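PDB 4OM9: serine protease pet from Escherichia coli, which acts as a secreted autotransporter serine protease and enterotoxin of enteroaggregative strains, probably cleaving host alpha-fodrin. Local coordinates for residues N332-K337 with W351-A356; L107-V112 with A360-G365; Q407-N412 with D432-N437; N604-N609 with G654-D659. All blocks are in the same frame, centred on the assembly; numbering follows the deposited sequence.

Contact 1: residues N332-K337 with W351-A356; sequences NNVTFK and WNIKYA
Phe336 carries this contact, with its side chain set among Tyr355, Trp351 and Ile353. Its CD2 lies 3.5 Å from Tyr355 CE1, and the two ring planes stand at 77° in an oblique pairing. Trp351, on strand 348-352, reaches in with the edge of its indole, placing CH2 3.7 Å from Phe336 CD2. Ile353 CD1 packs on Phe336 CB at 3.7 Å. The Phe336 carbonyl is used twice. Its O receives the N-H of Ala356 at 2.7 Å, a nearly straight bond of 171°, and it also lies over one face of the Tyr355 ring, offset toward the rim. Phe336 N donates to Lys354 O at 3.0 Å. These bonds belong to a parallel pairing of short strands, Thr335 beside Lys354 and Phe336 beside Tyr355. Such stacking of one strand on that of the next coil is the repeat of the right-handed parallel beta-helix of autotransporter passenger domains. The buried Val334 and Ile353 extend the apolar packing, with their CG2 methyls 3.9 Å apart. Thr335 turns to the other face, where its CB lies 3.9 Å from Ala356 CA. CG of Tyr355 is anti to the backbone N (chi1 -169°), which brings a ring face against the Phe336 carbonyl O and carries the hydroxyl on toward Lys337. That hydroxyl is hydrogen-bonded to Asp359 and to Gly338 N, which hold the far end of the ring. Further out, Gln375 OE1 accepts from Trp351 NE1 and from Tyr355 N, fixing the indole and the strand together.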
loop_
_atom_site.group_PDB
_atom_site.type_symbol
_atom_site.label_atom_id
_atom_site.label_comp_id
_atom_site.label_asym_id
_atom_site.label_seq_id
_atom_site.Cartn_x
_atom_site.Cartn_y
_atom_site.Cartn_z
ATOM N N ASN A 332 13.394 -34.308 -34.780
ATOM C CA ASN A 332 13.648 -33.241 -35.739
ATOM C C ASN A 332 13.331 -31.842 -35.205
ATOM O O ASN A 332 12.795 -31.682 -34.109
ATOM C CB ASN A 332 12.846 -33.500 -37.013
ATOM C CG ASN A 332 13.345 -34.721 -37.757
ATOM O OD1 ASN A 332 14.264 -34.620 -38.559
ATOM N ND2 ASN A 332 12.771 -35.886 -37.462
ATOM N N ASN A 333 13.657 -30.827 -35.994
ATOM C CA ASN A 333 13.351 -29.464 -35.610
ATOM C C ASN A 333 12.152 -28.899 -36.370
ATOM O O ASN A 333 12.298 -28.408 -37.485
ATOM C CB ASN A 333 14.583 -28.591 -35.830
ATOM C CG ASN A 333 15.723 -28.976 -34.924
ATOM O OD1 ASN A 333 15.513 -29.532 -33.841
ATOM N ND2 ASN A 333 16.943 -28.694 -35.359
ATOM N N VAL A 334 10.967 -28.977 -35.778
ATOM C CA VAL A 334 9.777 -28.408 -36.417
ATOM C C VAL A 334 9.166 -27.245 -35.627
ATOM O O VAL A 334 9.190 -27.209 -34.388
ATOM C CB VAL A 334 8.685 -29.486 -36.647
ATOM C CG1 VAL A 334 9.224 -30.612 -37.499
ATOM C CG2 VAL A 334 8.185 -30.032 -35.324
ATOM N N THR A 335 8.611 -26.288 -36.356
ATOM C CA THR A 335 7.986 -25.140 -35.727
ATOM C C THR A 335 6.474 -25.198 -35.862
ATOM O O THR A 335 5.934 -25.798 -36.795
ATOM C CB THR A 335 8.511 -23.824 -36.326
ATOM O OG1 THR A 335 8.122 -23.736 -37.700
ATOM C CG2 THR A 335 10.051 -23.762 -36.228
ATOM N N PHE A 336 5.790 -24.599 -34.896
ATOM C CA PHE A 336 4.371 -24.358 -35.041
ATOM C C PHE A 336 4.095 -22.871 -35.142
ATOM O O PHE A 336 4.769 -22.058 -34.498
ATOM C CB PHE A 336 3.581 -24.939 -33.880
ATOM C CG PHE A 336 2.126 -24.538 -33.887
ATOM C CD1 PHE A 336 1.262 -25.037 -34.851
ATOM C CD2 PHE A 336 1.630 -23.667 -32.931
ATOM C CE1 PHE A 336 -0.071 -24.686 -34.861
ATOM C CE2 PHE A 336 0.289 -23.299 -32.929
ATOM C CZ PHE A 336 -0.565 -23.805 -33.900
ATOM N N LYS A 337 3.101 -22.529 -35.958
ATOM C CA LYS A 337 2.630 -21.158 -36.081
ATOM C C LYS A 337 1.125 -21.148 -36.262
ATOM O O LYS A 337 0.572 -22.005 -36.963
ATOM C CB LYS A 337 3.297 -20.451 -37.256
ATOM C CG LYS A 337 2.842 -19.016 -37.432
ATOM C CD LYS A 337 3.601 -18.322 -38.547
ATOM C CE LYS A 337 3.160 -16.872 -38.686
ATOM N NZ LYS A 337 4.023 -16.123 -39.647
ATOM N N TRP A 351 5.150 -29.008 -24.132
ATOM C CA TRP A 351 5.408 -28.345 -25.385
ATOM C C TRP A 351 6.852 -28.627 -25.748
ATOM O O TRP A 351 7.759 -27.927 -25.299
ATOM C CB TRP A 351 5.105 -26.840 -25.269
ATOM C CG TRP A 351 5.330 -26.070 -26.530
ATOM C CD1 TRP A 351 6.422 -25.300 -26.833
ATOM C CD2 TRP A 351 4.452 -26.001 -27.675
ATOM N NE1 TRP A 351 6.274 -24.757 -28.094
ATOM C CE2 TRP A 351 5.090 -25.169 -28.625
ATOM C CE3 TRP A 351 3.216 -26.569 -27.986
ATOM C CZ2 TRP A 351 4.506 -24.891 -29.872
ATOM C CZ3 TRP A 351 2.644 -26.287 -29.224
ATOM C CH2 TRP A 351 3.289 -25.454 -30.150
ATOM N N ASN A 352 7.069 -29.673 -26.540
ATOM C CA ASN A 352 8.434 -30.057 -26.902
ATOM C C ASN A 352 8.703 -29.873 -28.383
ATOM O O ASN A 352 9.246 -30.734 -29.029
ATOM C CB ASN A 352 8.744 -31.503 -26.495
ATOM C CG ASN A 352 10.246 -31.798 -26.512
ATOM O OD1 ASN A 352 11.054 -30.900 -26.725
ATOM N ND2 ASN A 352 10.618 -33.056 -26.309
ATOM N N ILE A 353 8.302 -28.723 -28.901
ATOM C CA ILE A 353 8.743 -28.253 -30.210
ATOM C C ILE A 353 9.011 -26.781 -29.985
ATOM O O ILE A 353 8.790 -26.273 -28.882
ATOM C CB ILE A 353 7.670 -28.412 -31.332
ATOM C CG1 ILE A 353 6.421 -27.591 -30.953
ATOM C CG2 ILE A 353 7.316 -29.849 -31.552
ATOM C CD1 ILE A 353 5.274 -27.619 -31.983
ATOM N N LYS A 354 9.440 -26.100 -31.041
ATOM C CA LYS A 354 9.543 -24.652 -31.025
ATOM C C LYS A 354 8.303 -24.002 -31.617
ATOM O O LYS A 354 7.763 -24.467 -32.629
ATOM C CB LYS A 354 10.783 -24.200 -31.800
ATOM C CG LYS A 354 12.100 -24.586 -31.150
ATOM C CD LYS A 354 13.231 -23.841 -31.816
ATOM C CE LYS A 354 14.589 -24.204 -31.214
ATOM N NZ LYS A 354 14.544 -25.415 -30.336
ATOM N N TYR A 355 7.827 -22.939 -30.976
ATOM C CA TYR A 355 6.891 -22.061 -31.658
ATOM C C TYR A 355 7.761 -21.311 -32.663
ATOM O O TYR A 355 8.934 -21.034 -32.385
ATOM C CB TYR A 355 6.135 -21.103 -30.696
ATOM C CG TYR A 355 4.995 -20.420 -31.415
ATOM C CD1 TYR A 355 3.771 -21.052 -31.567
ATOM C CD2 TYR A 355 5.178 -19.181 -32.005
ATOM C CE1 TYR A 355 2.743 -20.453 -32.281
ATOM C CE2 TYR A 355 4.182 -18.573 -32.708
ATOM C CZ TYR A 355 2.957 -19.207 -32.848
ATOM O OH TYR A 355 1.966 -18.580 -33.561
ATOM N N ALA A 356 7.202 -21.036 -33.833
ATOM C CA ALA A 356 7.884 -20.286 -34.887
ATOM C C ALA A 356 8.569 -19.020 -34.371
ATOM O O ALA A 356 8.113 -18.403 -33.411
ATOM C CB ALA A 356 6.891 -19.926 -35.999
#

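Contact 2: residues L107-V112 with A360-G365; sequences LNKYVV and ALHKIG
One face of the His362 imidazole is covered by the Lys109 side chain, which crosses it at about a right angle. Lys109 CE stands 4.0 Å from the ring centroid and 10° off the normal, a CH-pi contact. NZ follows over the same face, nearer the rim. At the ring edge His362 ND1 donates to Tyr110 O at 3.1 Å. The acceptor lies in a direction tilted 22° from the ring plane. Val112 CG2 meets the ring obliquely and also packs on His362 CB at 3.7 Å. The ring is therefore held by Lys109, Tyr110 and Val112. A bend at chi3 (118°) turns the end of Lys109 toward Ala360, whose O accepts from NZ at 3.0 Å. Water 1 takes a second hydrogen bond from Lys109 NZ at 2.8 Å and is also hydrogen-bonded to His362 NE2. NZ also forms a salt bridge with Asp359, whose charge probably steadies the lysine over the ring. Beyond the histidine, Ile364 CD1 packs on Tyr110 CB at 3.8 Å, while its CG2 comes 3.3 Å from Val111 O. Tyr110 also makes a backbone hydrogen bond to Ala339, in the beta-helix loop before strand 341-343. The contact thus joins the protease domain to the beta-helix. Segment 107-112 runs from the end of strand 102-107, in the immunoglobulin A1 protease-like part of the chain, into the loop after it, and rests on strand 361-364. Strands 341-343 and 379-381 flank that strand in its parallel sheet: Tyr110 touches Asp342 of the first, and Val112 touches Lys380 of the second.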
loop_
_atom_site.group_PDB
_atom_site.type_symbol
_atom_site.label_atom_id
_atom_site.label_comp_id
_atom_site.label_asym_id
_atom_site.label_seq_id
_atom_site.Cartn_x
_atom_site.Cartn_y
_atom_site.Cartn_z
ATOM N N LEU A 107 -10.876 -12.622 -35.122
ATOM C CA LEU A 107 -9.595 -11.953 -35.220
ATOM C C LEU A 107 -8.509 -12.946 -35.639
ATOM O O LEU A 107 -8.631 -14.144 -35.394
ATOM C CB LEU A 107 -9.257 -11.286 -33.884
ATOM C CG LEU A 107 -10.179 -10.145 -33.412
ATOM C CD1 LEU A 107 -9.863 -9.738 -31.980
ATOM C CD2 LEU A 107 -10.095 -8.931 -34.347
ATOM N N ASN A 108 -7.450 -12.450 -36.269
ATOM C CA ASN A 108 -6.368 -13.313 -36.762
ATOM C C ASN A 108 -5.639 -14.136 -35.668
ATOM O O ASN A 108 -5.128 -15.210 -35.968
ATOM C CB ASN A 108 -5.332 -12.480 -37.525
ATOM C CG ASN A 108 -4.678 -11.448 -36.645
ATOM O OD1 ASN A 108 -5.331 -10.864 -35.783
ATOM N ND2 ASN A 108 -3.374 -11.238 -36.828
ATOM N N LYS A 109 -5.610 -13.635 -34.425
ATOM C CA LYS A 109 -4.954 -14.335 -33.301
ATOM C C LYS A 109 -5.762 -14.285 -32.005
ATOM O O LYS A 109 -6.657 -13.464 -31.867
ATOM C CB LYS A 109 -3.559 -13.754 -33.035
ATOM C CG LYS A 109 -2.496 -14.177 -34.052
ATOM C CD LYS A 109 -1.184 -13.457 -33.772
ATOM C CE LYS A 109 -0.060 -14.433 -33.429
ATOM N NZ LYS A 109 1.139 -13.696 -32.914
ATOM N N TYR A 110 -5.451 -15.177 -31.066
ATOM C CA TYR A 110 -6.160 -15.201 -29.788
ATOM C C TYR A 110 -5.802 -13.965 -28.974
ATOM O O TYR A 110 -4.623 -13.630 -28.831
ATOM C CB TYR A 110 -5.821 -16.452 -28.963
ATOM C CG TYR A 110 -6.182 -17.767 -29.596
ATOM C CD1 TYR A 110 -7.202 -17.857 -30.541
ATOM C CD2 TYR A 110 -5.490 -18.934 -29.250
ATOM C CE1 TYR A 110 -7.514 -19.090 -31.129
ATOM C CE2 TYR A 110 -5.798 -20.149 -29.813
ATOM C CZ TYR A 110 -6.806 -20.238 -30.763
ATOM O OH TYR A 110 -7.095 -21.475 -31.335
ATOM N N VAL A 111 -6.807 -13.299 -28.421
ATOM C CA VAL A 111 -6.538 -12.131 -27.595
ATOM C C VAL A 111 -5.957 -12.505 -26.233
ATOM O O VAL A 111 -6.554 -13.245 -25.449
ATOM C CB VAL A 111 -7.794 -11.291 -27.395
ATOM C CG1 VAL A 111 -7.510 -10.119 -26.418
ATOM C CG2 VAL A 111 -8.252 -10.772 -28.733
ATOM N N VAL A 112 -4.789 -11.961 -25.948
ATOM C CA VAL A 112 -4.087 -12.308 -24.731
ATOM C C VAL A 112 -4.494 -11.386 -23.559
ATOM O O VAL A 112 -4.489 -11.817 -22.410
ATOM C CB VAL A 112 -2.559 -12.271 -24.992
ATOM C CG1 VAL A 112 -1.768 -12.068 -23.736
ATOM C CG2 VAL A 112 -2.124 -13.551 -25.666
ATOM N N ALA A 360 4.900 -14.206 -32.414
ATOM C CA ALA A 360 4.698 -14.395 -30.978
ATOM C C ALA A 360 3.781 -15.559 -30.685
ATOM O O ALA A 360 2.746 -15.724 -31.323
ATOM C CB ALA A 360 4.127 -13.123 -30.327
ATOM N N LEU A 361 4.143 -16.351 -29.696
ATOM C CA LEU A 361 3.255 -17.393 -29.230
ATOM C C LEU A 361 2.232 -16.811 -28.226
ATOM O O LEU A 361 2.595 -16.362 -27.135
ATOM C CB LEU A 361 4.075 -18.531 -28.617
ATOM C CG LEU A 361 3.443 -19.491 -27.606
ATOM C CD1 LEU A 361 2.118 -20.045 -28.105
ATOM C CD2 LEU A 361 4.411 -20.622 -27.287
ATOM N N HIS A 362 0.956 -16.825 -28.612
ATOM C CA HIS A 362 -0.128 -16.322 -27.749
ATOM C C HIS A 362 -0.748 -17.444 -26.944
ATOM O O HIS A 362 -1.396 -18.329 -27.497
ATOM C CB HIS A 362 -1.229 -15.642 -28.572
ATOM C CG HIS A 362 -0.817 -14.338 -29.178
ATOM N ND1 HIS A 362 -1.720 -13.471 -29.755
ATOM C CD2 HIS A 362 0.395 -13.752 -29.296
ATOM C CE1 HIS A 362 -1.081 -12.403 -30.197
ATOM N NE2 HIS A 362 0.206 -12.552 -29.938
ATOM N N LYS A 363 -0.565 -17.402 -25.635
ATOM C CA LYS A 363 -1.097 -18.429 -24.755
ATOM C C LYS A 363 -2.264 -17.896 -23.892
ATOM O O LYS A 363 -2.093 -16.948 -23.120
ATOM C CB LYS A 363 0.030 -18.971 -23.867
ATOM C CG LYS A 363 -0.323 -20.241 -23.112
ATOM C CD LYS A 363 -1.089 -19.994 -21.820
ATOM C CE LYS A 363 -1.413 -21.311 -21.122
ATOM N NZ LYS A 363 -2.436 -21.071 -20.073
ATOM N N ILE A 364 -3.436 -18.507 -24.011
ATOM C CA ILE A 364 -4.569 -18.164 -23.134
ATOM C C ILE A 364 -5.159 -19.431 -22.568
ATOM O O ILE A 364 -4.582 -20.521 -22.729
ATOM C CB ILE A 364 -5.682 -17.381 -23.837
ATOM C CG1 ILE A 364 -6.291 -18.211 -24.975
ATOM C CG2 ILE A 364 -5.160 -16.068 -24.357
ATOM C CD1 ILE A 364 -7.482 -17.527 -25.680
ATOM N N GLY A 365 -6.294 -19.291 -21.892
ATOM C CA GLY A 365 -6.928 -20.414 -21.231
ATOM C C GLY A 365 -6.315 -20.694 -19.874
ATOM O O GLY A 365 -5.233 -20.195 -19.543
HETATM O O HOH W 1 1.320 -11.030 -32.049
#

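Contact 3: residues Q407-N412 with D432-N437; sequences QLNAEN and DLNGHN
Here two successive coils of the beta-helix turn out of their stacked strands, and the turn of one is fastened to the other. Gln407 and Asp432 form the last parallel bridge, with Leu408 N donating to Asp432 O at 3.0 Å. On the same face their side chains run side by side. Gln407 NE2 gives a hydrogen bond of 3.1 Å to Asp432 OD2, arriving from above the carboxylate plane, while the acceptor lies in the amide plane. Ser455 OG is a second partner of OD2. The other carboxylate oxygen, OD1, accepts from Asn434 N and makes an Asx turn. The Asn434 side chain then reaches back to the first coil. Its CG is anti to the backbone N (chi1 -174°), and ND2 donates to Leu408 O at 2.8 Å, in the plane of both the amide and the carbonyl. The Asn434 amide also stacks on that of Gln407, with planes 19° apart. Water 2 joins Asn434 ND2 to Asn409 OD1. On the inner side Leu408 CD1 packs on Leu433 CD2 at 3.8 Å. His436 lies against the chain that continues from Leu408. Ala410 O sits over one face of its ring, 3.3 Å from His436 CE1. At the ring edge, water 3 is hydrogen-bonded to His436 ND1 and, at 2.7 Å, to Glu411 OE2. Leu433 to His436 form a type I' turn, closed by His436 N donating to Leu433 O. Parallel strand pairing and aliphatic side chains stacked from coil to coil, as Leu408 on Leu433, are typical of the right-handed parallel beta-helix.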
loop_
_atom_site.group_PDB
_atom_site.type_symbol
_atom_site.label_atom_id
_atom_site.label_comp_id
_atom_site.label_asym_id
_atom_site.label_seq_id
_atom_site.Cartn_x
_atom_site.Cartn_y
_atom_site.Cartn_z
ATOM N N GLN A 407 6.194 -19.696 -14.492
ATOM C CA GLN A 407 6.880 -20.450 -13.462
ATOM C C GLN A 407 8.231 -20.989 -13.916
ATOM O O GLN A 407 8.312 -21.719 -14.895
ATOM C CB GLN A 407 6.020 -21.622 -12.972
ATOM C CG GLN A 407 6.764 -22.464 -11.927
ATOM C CD GLN A 407 6.009 -23.683 -11.477
ATOM O OE1 GLN A 407 6.058 -24.726 -12.129
ATOM N NE2 GLN A 407 5.325 -23.576 -10.349
ATOM N N LEU A 408 9.283 -20.634 -13.182
ATOM C CA LEU A 408 10.627 -21.124 -13.466
ATOM C C LEU A 408 10.786 -22.584 -13.085
ATOM O O LEU A 408 10.365 -22.988 -12.010
ATOM C CB LEU A 408 11.662 -20.288 -12.726
ATOM C CG LEU A 408 11.489 -18.785 -12.925
ATOM C CD1 LEU A 408 12.686 -18.030 -12.394
ATOM C CD2 LEU A 408 11.293 -18.476 -14.389
ATOM N N ASN A 409 11.403 -23.377 -13.961
ATOM C CA ASN A 409 11.629 -24.791 -13.670
ATOM C C ASN A 409 12.912 -25.323 -14.301
ATOM O O ASN A 409 12.952 -26.445 -14.801
ATOM C CB ASN A 409 10.439 -25.619 -14.145
ATOM C CG ASN A 409 10.399 -27.003 -13.520
ATOM O OD1 ASN A 409 10.565 -27.163 -12.312
ATOM N ND2 ASN A 409 10.189 -28.016 -14.350
ATOM N N ALA A 410 13.959 -24.503 -14.293
ATOM C CA ALA A 410 15.268 -24.893 -14.821
ATOM C C ALA A 410 16.221 -23.769 -14.466
ATOM O O ALA A 410 15.773 -22.712 -14.049
ATOM C CB ALA A 410 15.221 -25.128 -16.349
ATOM N N GLU A 411 17.520 -23.978 -14.623
ATOM C CA GLU A 411 18.489 -22.932 -14.300
ATOM C C GLU A 411 18.517 -21.898 -15.412
ATOM O O GLU A 411 18.448 -22.255 -16.582
ATOM C CB GLU A 411 19.892 -23.511 -14.093
ATOM C CG GLU A 411 19.959 -24.744 -13.196
ATOM C CD GLU A 411 20.099 -24.405 -11.714
ATOM O OE1 GLU A 411 21.254 -24.215 -11.236
ATOM O OE2 GLU A 411 19.050 -24.344 -11.031
ATOM N N ASN A 412 18.588 -20.623 -15.040
ATOM C CA ASN A 412 18.707 -19.533 -16.002
ATOM C C ASN A 412 17.609 -19.575 -17.078
ATOM O O ASN A 412 17.868 -19.378 -18.266
ATOM C CB ASN A 412 20.085 -19.575 -16.655
ATOM C CG ASN A 412 20.584 -18.196 -17.056
ATOM O OD1 ASN A 412 20.379 -17.214 -16.338
ATOM N ND2 ASN A 412 21.240 -18.116 -18.204
ATOM N N ASP A 432 6.557 -17.091 -10.548
ATOM C CA ASP A 432 6.908 -18.037 -9.483
ATOM C C ASP A 432 8.339 -18.532 -9.689
ATOM O O ASP A 432 8.615 -19.321 -10.615
ATOM C CB ASP A 432 5.914 -19.202 -9.454
ATOM C CG ASP A 432 6.203 -20.209 -8.351
ATOM O OD1 ASP A 432 7.091 -19.974 -7.503
ATOM O OD2 ASP A 432 5.525 -21.255 -8.319
ATOM N N LEU A 433 9.248 -18.055 -8.839
ATOM C CA LEU A 433 10.669 -18.389 -8.954
ATOM C C LEU A 433 10.871 -19.850 -8.636
ATOM O O LEU A 433 11.894 -20.425 -8.991
ATOM C CB LEU A 433 11.536 -17.525 -8.019
ATOM C CG LEU A 433 11.432 -16.010 -8.195
ATOM C CD1 LEU A 433 12.394 -15.294 -7.292
ATOM C CD2 LEU A 433 11.680 -15.602 -9.613
ATOM N N ASN A 434 9.900 -20.441 -7.950
ATOM C CA ASN A 434 9.846 -21.887 -7.769
ATOM C C ASN A 434 11.172 -22.489 -7.271
ATOM O O ASN A 434 11.681 -23.465 -7.829
ATOM C CB ASN A 434 9.422 -22.535 -9.086
ATOM C CG ASN A 434 9.201 -24.022 -8.955
ATOM O OD1 ASN A 434 8.831 -24.506 -7.873
ATOM N ND2 ASN A 434 9.458 -24.771 -10.045
ATOM N N GLY A 435 11.740 -21.898 -6.219
ATOM C CA GLY A 435 12.974 -22.416 -5.648
ATOM C C GLY A 435 14.238 -21.886 -6.297
ATOM O O GLY A 435 15.328 -22.097 -5.773
ATOM N N HIS A 436 14.102 -21.202 -7.434
ATOM C CA HIS A 436 15.249 -20.621 -8.139
ATOM C C HIS A 436 15.549 -19.190 -7.673
ATOM O O HIS A 436 14.655 -18.483 -7.205
ATOM C CB HIS A 436 15.005 -20.633 -9.647
ATOM C CG HIS A 436 14.787 -22.001 -10.209
ATOM N ND1 HIS A 436 15.834 -22.841 -10.564
ATOM C CD2 HIS A 436 13.655 -22.694 -10.467
ATOM C CE1 HIS A 436 15.348 -23.981 -11.010
ATOM N NE2 HIS A 436 14.025 -23.918 -10.970
ATOM N N ASN A 437 16.808 -18.779 -7.802
ATOM C CA ASN A 437 17.225 -17.406 -7.538
ATOM C C ASN A 437 17.219 -16.636 -8.846
ATOM O O ASN A 437 17.709 -17.132 -9.859
ATOM C CB ASN A 437 18.629 -17.353 -6.906
ATOM C CG ASN A 437 18.743 -18.153 -5.590
ATOM O OD1 ASN A 437 17.787 -18.276 -4.827
ATOM N ND2 ASN A 437 19.939 -18.685 -5.325
HETATM O O HOH W 2 8.596 -27.733 -10.175
HETATM O O HOH W 3 18.555 -21.919 -10.061
#

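Contact 4: residues N604-N609 with G654-D659; sequences NIQAKN and GIMATD
Strands 604-608 and 655-658 are neighbouring rungs of the parallel beta-helix, stacked in exact register. Their axes approach to 4.5 Å and run within 1° of each other. The backbones are joined by a ladder of alternating bonds, including Ile605 N to Gly654 O at 2.8 Å and Met656 N to Ile605 O at 2.8 Å. The ladder ends with Asn609 N donating to Thr658 O at 2.8 Å. One face is apolar and buried. There Ala607 CB meets Ala657 CB at 3.9 Å, and Ile605 lies above Ile655 with CD1 atoms 4.4 Å apart. The CG1 branch of each isoleucine is anti to the carbonyl carbon, which sets the two CD1 ends over each other. Ile612 of the next strand of the coil packs on Ile605 and Ala607. On the other face, Gln606 and Met656 lie side by side and point the same way, with Gln606 CG 4.2 Å from Met656 SD. Lys608 leads away to a salt bridge with Glu589, and Asp659 makes one with Arg680. Before the first rung bond, Asn604 bends its amide toward the neighbouring coil. There OD1 accepts a weak hydrogen bond from Gly654 N at 3.0 Å, with an angle of 124° at the hydrogen.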
loop_
_atom_site.group_PDB
_atom_site.type_symbol
_atom_site.label_atom_id
_atom_site.label_comp_id
_atom_site.label_asym_id
_atom_site.label_seq_id
_atom_site.Cartn_x
_atom_site.Cartn_y
_atom_site.Cartn_z
ATOM N N ASN A 604 11.585 -6.721 12.004
ATOM C CA ASN A 604 12.769 -6.266 12.733
ATOM C C ASN A 604 13.880 -5.699 11.863
ATOM O O ASN A 604 14.234 -6.267 10.848
ATOM C CB ASN A 604 13.324 -7.402 13.601
ATOM C CG ASN A 604 12.482 -7.619 14.832
ATOM O OD1 ASN A 604 11.723 -6.724 15.214
ATOM N ND2 ASN A 604 12.577 -8.802 15.447
ATOM N N ILE A 605 14.429 -4.562 12.269
ATOM C CA ILE A 605 15.490 -3.945 11.499
ATOM C C ILE A 605 16.856 -4.130 12.166
ATOM O O ILE A 605 17.008 -3.846 13.351
ATOM C CB ILE A 605 15.235 -2.446 11.305
ATOM C CG1 ILE A 605 13.885 -2.191 10.631
ATOM C CG2 ILE A 605 16.367 -1.814 10.511
ATOM C CD1 ILE A 605 13.605 -0.706 10.418
ATOM N N GLN A 606 17.826 -4.635 11.410
ATOM C CA GLN A 606 19.227 -4.606 11.821
ATOM C C GLN A 606 19.941 -3.597 10.925
ATOM O O GLN A 606 19.846 -3.682 9.703
ATOM C CB GLN A 606 19.892 -5.988 11.721
ATOM C CG GLN A 606 19.222 -7.113 12.520
ATOM C CD GLN A 606 17.912 -7.615 11.896
ATOM O OE1 GLN A 606 17.824 -7.857 10.683
ATOM N NE2 GLN A 606 16.885 -7.769 12.730
ATOM N N ALA A 607 20.629 -2.627 11.523
ATOM C CA ALA A 607 21.243 -1.564 10.727
ATOM C C ALA A 607 22.698 -1.369 11.090
ATOM O O ALA A 607 23.066 -1.354 12.266
ATOM C CB ALA A 607 20.477 -0.253 10.883
ATOM N N LYS A 608 23.531 -1.215 10.074
ATOM C CA LYS A 608 24.941 -0.979 10.294
ATOM C C LYS A 608 25.393 0.201 9.452
ATOM O O LYS A 608 25.196 0.205 8.237
ATOM C CB LYS A 608 25.755 -2.231 9.958
ATOM C CG LYS A 608 27.254 -2.077 10.140
ATOM C CD LYS A 608 28.009 -3.202 9.439
ATOM C CE LYS A 608 27.709 -4.609 10.015
ATOM N NZ LYS A 608 26.496 -5.284 9.401
ATOM N N ASN A 609 25.991 1.193 10.115
ATOM C CA ASN A 609 26.467 2.407 9.454
ATOM C C ASN A 609 25.474 2.917 8.401
ATOM O O ASN A 609 25.846 3.245 7.278
ATOM C CB ASN A 609 27.832 2.161 8.811
ATOM C CG ASN A 609 28.456 3.434 8.257
ATOM O OD1 ASN A 609 28.429 4.486 8.910
ATOM N ND2 ASN A 609 28.988 3.353 7.031
ATOM N N GLY A 654 11.264 -3.864 15.874
ATOM C CA GLY A 654 12.410 -3.450 16.661
ATOM C C GLY A 654 13.570 -3.004 15.799
ATOM O O GLY A 654 13.601 -3.298 14.601
ATOM N N ILE A 655 14.517 -2.300 16.418
ATOM C CA ILE A 655 15.688 -1.773 15.725
ATOM C C ILE A 655 17.022 -2.058 16.455
ATOM O O ILE A 655 17.270 -1.590 17.586
ATOM C CB ILE A 655 15.554 -0.246 15.504
ATOM C CG1 ILE A 655 14.204 0.099 14.840
ATOM C CG2 ILE A 655 16.723 0.277 14.690
ATOM C CD1 ILE A 655 14.113 1.506 14.241
ATOM N N MET A 656 17.878 -2.831 15.795
ATOM C CA MET A 656 19.259 -3.016 16.231
ATOM C C MET A 656 20.184 -2.295 15.267
ATOM O O MET A 656 20.309 -2.684 14.105
ATOM C CB MET A 656 19.636 -4.493 16.290
ATOM C CG MET A 656 18.649 -5.355 17.018
ATOM S SD MET A 656 18.890 -7.110 16.677
ATOM C CE MET A 656 17.607 -7.835 17.703
ATOM N N ALA A 657 20.860 -1.267 15.751
ATOM C CA ALA A 657 21.646 -0.416 14.876
ATOM C C ALA A 657 23.042 -0.127 15.437
ATOM O O ALA A 657 23.254 -0.101 16.638
ATOM C CB ALA A 657 20.884 0.905 14.610
ATOM N N THR A 658 23.992 0.091 14.545
ATOM C CA THR A 658 25.323 0.521 14.926
ATOM C C THR A 658 25.661 1.736 14.067
ATOM O O THR A 658 25.569 1.669 12.838
ATOM C CB THR A 658 26.370 -0.606 14.731
ATOM O OG1 THR A 658 26.088 -1.686 15.631
ATOM C CG2 THR A 658 27.779 -0.092 14.999
ATOM N N ASP A 659 26.018 2.845 14.715
ATOM C CA ASP A 659 26.256 4.119 14.030
ATOM C C ASP A 659 25.095 4.568 13.135
ATOM O O ASP A 659 23.954 4.173 13.350
ATOM C CB ASP A 659 27.537 4.025 13.219
ATOM C CG ASP A 659 28.757 3.757 14.100
ATOM O OD1 ASP A 659 28.975 4.514 15.075
ATOM O OD2 ASP A 659 29.481 2.780 13.832
#

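How the contacts relate
Contacts 1, 3 and 4 follow one another along the chain and mark separate levels along the beta-helix. Contact 2 closes a much longer loop, from the protease domain to strand 361-364, and contact 1 lies within that loop. Contacts 1 and 2 are neighbours, with centres about 17 Å apart. They touch where Tyr355 packs on Ala360 and Leu361. Contact 3 is about 23 Å from contact 1, centre to centre, and both reach the sheet that includes strands 348-352, 404-408 and 429-432. Contact 4 is about 54 Å from contact 1, centre to centre, farther along the stalk. The protease domain is thus seated on early coils, and the stalk continues well beyond it.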